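PDB 6D0P: pirin family protein from Acinetobacter baumannii, which probably acts as a metal-dependent quercetin 2,3-dioxygenase, a bicupin of the pirin family that carries one metal ion per subunit. Local coordinates for residues 37-46 with 205-213. Residues are numbered along the deposited sequence; the frame is centred on the assembly and turned at random.
Sequences TLSPFLLLDY and TTLVVVLEG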
loop_
_atom_site.group_PDB
_atom_site.type_symbol
_atom_site.label_atom_id
_atom_site.label_comp_id
_atom_site.label_asym_id
_atom_site.label_seq_id
_atom_site.Cartn_x
_atom_site.Cartn_y
_atom_site.Cartn_z
ATOM N N THR A 37 4.386 13.757 -7.775
ATOM C CA THR A 37 3.003 13.588 -8.243
ATOM C C THR A 37 2.223 12.608 -7.345
ATOM O O THR A 37 0.993 12.754 -7.150
ATOM C CB THR A 37 2.993 13.073 -9.687
ATOM O OG1 THR A 37 3.641 14.080 -10.466
ATOM C CG2 THR A 37 1.605 12.795 -10.211
ATOM N N LEU A 38 2.916 11.609 -6.809
ATOM C CA LEU A 38 2.287 10.594 -5.979
ATOM C C LEU A 38 2.169 11.001 -4.504
ATOM O O LEU A 38 1.494 10.292 -3.746
ATOM C CB LEU A 38 3.144 9.331 -6.048
ATOM C CG LEU A 38 3.257 8.677 -7.419
ATOM C CD1 LEU A 38 4.344 7.610 -7.387
ATOM C CD2 LEU A 38 1.928 8.058 -7.830
ATOM N N SER A 39 2.859 12.053 -4.071
ATOM C CA SER A 39 2.969 12.408 -2.628
ATOM C C SER A 39 1.590 12.438 -1.959
ATOM O O SER A 39 0.682 13.136 -2.416
ATOM C CB SER A 39 3.700 13.733 -2.456
ATOM O OG SER A 39 3.860 14.071 -1.081
ATOM N N PRO A 40 1.434 11.798 -0.801
ATOM C CA PRO A 40 2.487 11.194 0.010
ATOM C C PRO A 40 2.831 9.726 -0.250
ATOM O O PRO A 40 3.537 9.126 0.565
ATOM C CB PRO A 40 1.854 11.310 1.418
ATOM C CG PRO A 40 0.382 11.097 1.158
ATOM C CD PRO A 40 0.136 11.840 -0.125
ATOM N N PHE A 41 2.305 9.137 -1.326
ATOM C CA PHE A 41 2.524 7.745 -1.601
ATOM C C PHE A 41 3.860 7.579 -2.312
ATOM O O PHE A 41 4.202 8.395 -3.132
ATOM C CB PHE A 41 1.330 7.161 -2.353
ATOM C CG PHE A 41 0.066 7.373 -1.568
ATOM C CD1 PHE A 41 -0.184 6.621 -0.434
ATOM C CD2 PHE A 41 -0.816 8.387 -1.904
ATOM C CE1 PHE A 41 -1.307 6.852 0.351
ATOM C CE2 PHE A 41 -1.945 8.608 -1.132
ATOM C CZ PHE A 41 -2.189 7.846 -0.009
ATOM N N LEU A 42 4.564 6.487 -2.013
ATOM C CA LEU A 42 5.927 6.264 -2.558
ATOM C C LEU A 42 6.014 5.052 -3.493
ATOM O O LEU A 42 6.812 5.080 -4.444
ATOM C CB LEU A 42 6.886 6.020 -1.392
ATOM C CG LEU A 42 7.242 7.233 -0.539
ATOM C CD1 LEU A 42 7.973 6.789 0.716
ATOM C CD2 LEU A 42 8.052 8.233 -1.355
ATOM N N LEU A 43 5.243 4.019 -3.233
ATOM C CA LEU A 43 5.394 2.768 -3.961
ATOM C C LEU A 43 4.183 1.873 -3.729
ATOM O O LEU A 43 3.645 1.835 -2.636
ATOM C CB LEU A 43 6.653 2.073 -3.445
ATOM C CG LEU A 43 7.046 0.806 -4.190
ATOM C CD1 LEU A 43 8.403 0.963 -4.846
ATOM C CD2 LEU A 43 6.994 -0.387 -3.283
ATOM N N LEU A 44 3.801 1.134 -4.761
ATOM C CA LEU A 44 2.740 0.120 -4.636
ATOM C C LEU A 44 3.167 -1.107 -5.437
ATOM O O LEU A 44 3.407 -1.029 -6.679
ATOM C CB LEU A 44 1.381 0.645 -5.122
ATOM C CG LEU A 44 0.173 -0.218 -4.739
ATOM C CD1 LEU A 44 -1.135 0.529 -4.967
ATOM C CD2 LEU A 44 0.144 -1.534 -5.503
ATOM N N ASP A 45 3.303 -2.207 -4.708
ATOM C CA ASP A 45 3.613 -3.516 -5.288
ATOM C C ASP A 45 2.399 -4.424 -5.084
ATOM O O ASP A 45 1.915 -4.583 -3.948
ATOM C CB ASP A 45 4.822 -4.177 -4.640
ATOM C CG ASP A 45 6.165 -3.693 -5.151
ATOM O OD1 ASP A 45 6.197 -3.054 -6.232
ATOM O OD2 ASP A 45 7.181 -4.007 -4.467
ATOM N N TYR A 46 1.929 -5.024 -6.162
ATOM C CA TYR A 46 0.775 -5.912 -6.068
ATOM C C TYR A 46 1.161 -7.356 -6.378
ATOM O O TYR A 46 1.548 -7.677 -7.506
ATOM C CB TYR A 46 -0.326 -5.441 -7.018
ATOM C CG TYR A 46 -1.502 -6.368 -7.173
ATOM C CD1 TYR A 46 -2.110 -6.953 -6.081
ATOM C CD2 TYR A 46 -2.061 -6.607 -8.416
ATOM C CE1 TYR A 46 -3.222 -7.780 -6.217
ATOM C CE2 TYR A 46 -3.173 -7.425 -8.567
ATOM C CZ TYR A 46 -3.752 -8.026 -7.468
ATOM O OH TYR A 46 -4.846 -8.846 -7.610
ATOM N N THR A 205 -3.773 14.714 -3.620
ATOM C CA THR A 205 -3.353 13.677 -4.563
ATOM C C THR A 205 -4.442 12.603 -4.531
ATOM O O THR A 205 -4.917 12.290 -3.438
ATOM C CB THR A 205 -2.033 13.052 -4.107
ATOM O OG1 THR A 205 -1.043 14.068 -4.196
ATOM C CG2 THR A 205 -1.624 11.824 -4.889
ATOM N N THR A 206 -4.823 12.067 -5.695
ATOM C CA THR A 206 -5.871 11.095 -5.795
ATOM C C THR A 206 -5.458 10.042 -6.812
ATOM O O THR A 206 -5.301 10.350 -8.017
ATOM C CB THR A 206 -7.199 11.747 -6.198
ATOM O OG1 THR A 206 -7.561 12.746 -5.241
ATOM C CG2 THR A 206 -8.319 10.739 -6.290
ATOM N N LEU A 207 -5.199 8.840 -6.316
ATOM C CA LEU A 207 -4.800 7.730 -7.145
ATOM C C LEU A 207 -5.883 6.649 -7.101
ATOM O O LEU A 207 -6.332 6.269 -6.004
ATOM C CB LEU A 207 -3.474 7.173 -6.619
ATOM C CG LEU A 207 -2.365 8.191 -6.409
ATOM C CD1 LEU A 207 -1.186 7.530 -5.736
ATOM C CD2 LEU A 207 -1.950 8.826 -7.741
ATOM N N VAL A 208 -6.317 6.181 -8.267
ATOM C CA VAL A 208 -7.282 5.079 -8.368
ATOM C C VAL A 208 -6.509 3.866 -8.868
ATOM O O VAL A 208 -5.948 3.886 -9.964
ATOM C CB VAL A 208 -8.458 5.410 -9.296
ATOM C CG1 VAL A 208 -9.418 4.236 -9.453
ATOM C CG2 VAL A 208 -9.169 6.664 -8.809
ATOM N N VAL A 209 -6.414 2.870 -8.011
ATOM C CA VAL A 209 -5.676 1.659 -8.338
ATOM C C VAL A 209 -6.686 0.543 -8.632
ATOM O O VAL A 209 -7.549 0.262 -7.806
ATOM C CB VAL A 209 -4.722 1.247 -7.208
ATOM C CG1 VAL A 209 -3.951 -0.028 -7.558
ATOM C CG2 VAL A 209 -3.764 2.370 -6.863
ATOM N N VAL A 210 -6.586 -0.026 -9.824
ATOM C CA VAL A 210 -7.401 -1.134 -10.211
ATOM C C VAL A 210 -6.512 -2.374 -10.170
ATOM O O VAL A 210 -5.622 -2.519 -10.979
ATOM C CB VAL A 210 -8.039 -0.920 -11.597
ATOM C CG1 VAL A 210 -8.903 -2.108 -12.010
ATOM C CG2 VAL A 210 -8.836 0.366 -11.623
ATOM N N LEU A 211 -6.750 -3.252 -9.204
ATOM C CA LEU A 211 -5.957 -4.456 -9.082
ATOM C C LEU A 211 -6.408 -5.505 -10.096
ATOM O O LEU A 211 -5.569 -6.147 -10.760
ATOM C CB LEU A 211 -6.081 -5.006 -7.659
ATOM C CG LEU A 211 -5.613 -4.078 -6.548
ATOM C CD1 LEU A 211 -5.916 -4.700 -5.191
ATOM C CD2 LEU A 211 -4.134 -3.749 -6.670
ATOM N N GLU A 212 -7.718 -5.649 -10.237
ATOM C CA GLU A 212 -8.313 -6.642 -11.106
ATOM C C GLU A 212 -9.698 -6.140 -11.507
ATOM O O GLU A 212 -10.377 -5.543 -10.692
ATOM C CB GLU A 212 -8.414 -7.967 -10.341
ATOM C CG GLU A 212 -8.854 -9.154 -11.160
ATOM C CD GLU A 212 -9.121 -10.373 -10.280
ATOM O OE1 GLU A 212 -8.149 -10.876 -9.598
ATOM O OE2 GLU A 212 -10.296 -10.802 -10.227
ATOM N N GLY A 213 -10.076 -6.356 -12.760
ATOM C CA GLY A 213 -11.394 -5.968 -13.237
ATOM C C GLY A 213 -11.328 -4.873 -14.278
ATOM O O GLY A 213 -10.347 -4.768 -15.040
HETATM O O HOH W 1 -5.542 -10.147 -10.072
#
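Thr205 OG1 donates a hydrogen bond of 2.6 Å to Ser39 O, the single direct hydrogen bond between residues 37-46 and 205-213. The hydroxyl comes in from near the far end of the carbonyl, at a C=O...donor angle of 158°, somewhat out of its plane. The Thr205 torsion (chi1 -66°) sets OG1 beside the backbone N and leaves CG2 to rest against the carbonyl oxygens of Ser39 and Thr37, with CG2 3.6 Å from Thr37 O. Arg233 adds weak hydrogen bonds to Thr205 OG1 and Thr37 O. Further along, the join becomes apolar. Leu207 CD1 lies 3.8 Å from Leu38 CD2, the two side chains crossing at about a right angle, and also reaches Phe41 CD2. Next, Leu44 CD1 and a methyl of Val209, CG2, meet tip to tip at 3.7 Å. Here the two cupin domains of a pirin pack sheet against sheet: strand 41-52 of the N-terminal domain faces strand 205-210 of the C-terminal one without backbone pairing, and Leu251 on neighbouring strand 245-253 touches both Phe41 and Val209. Where the chain turns its corner, Leu211 CD2 sits over one face of the Tyr46 ring, a CH-pi contact 3.8 Å from the centroid and 14° off the normal. Tyr46 OH is hydrogen-bonded to Glu124 OE2, and a water donates to both this hydroxyl and Glu212 OE1, which in turn forms a salt bridge with Lys247.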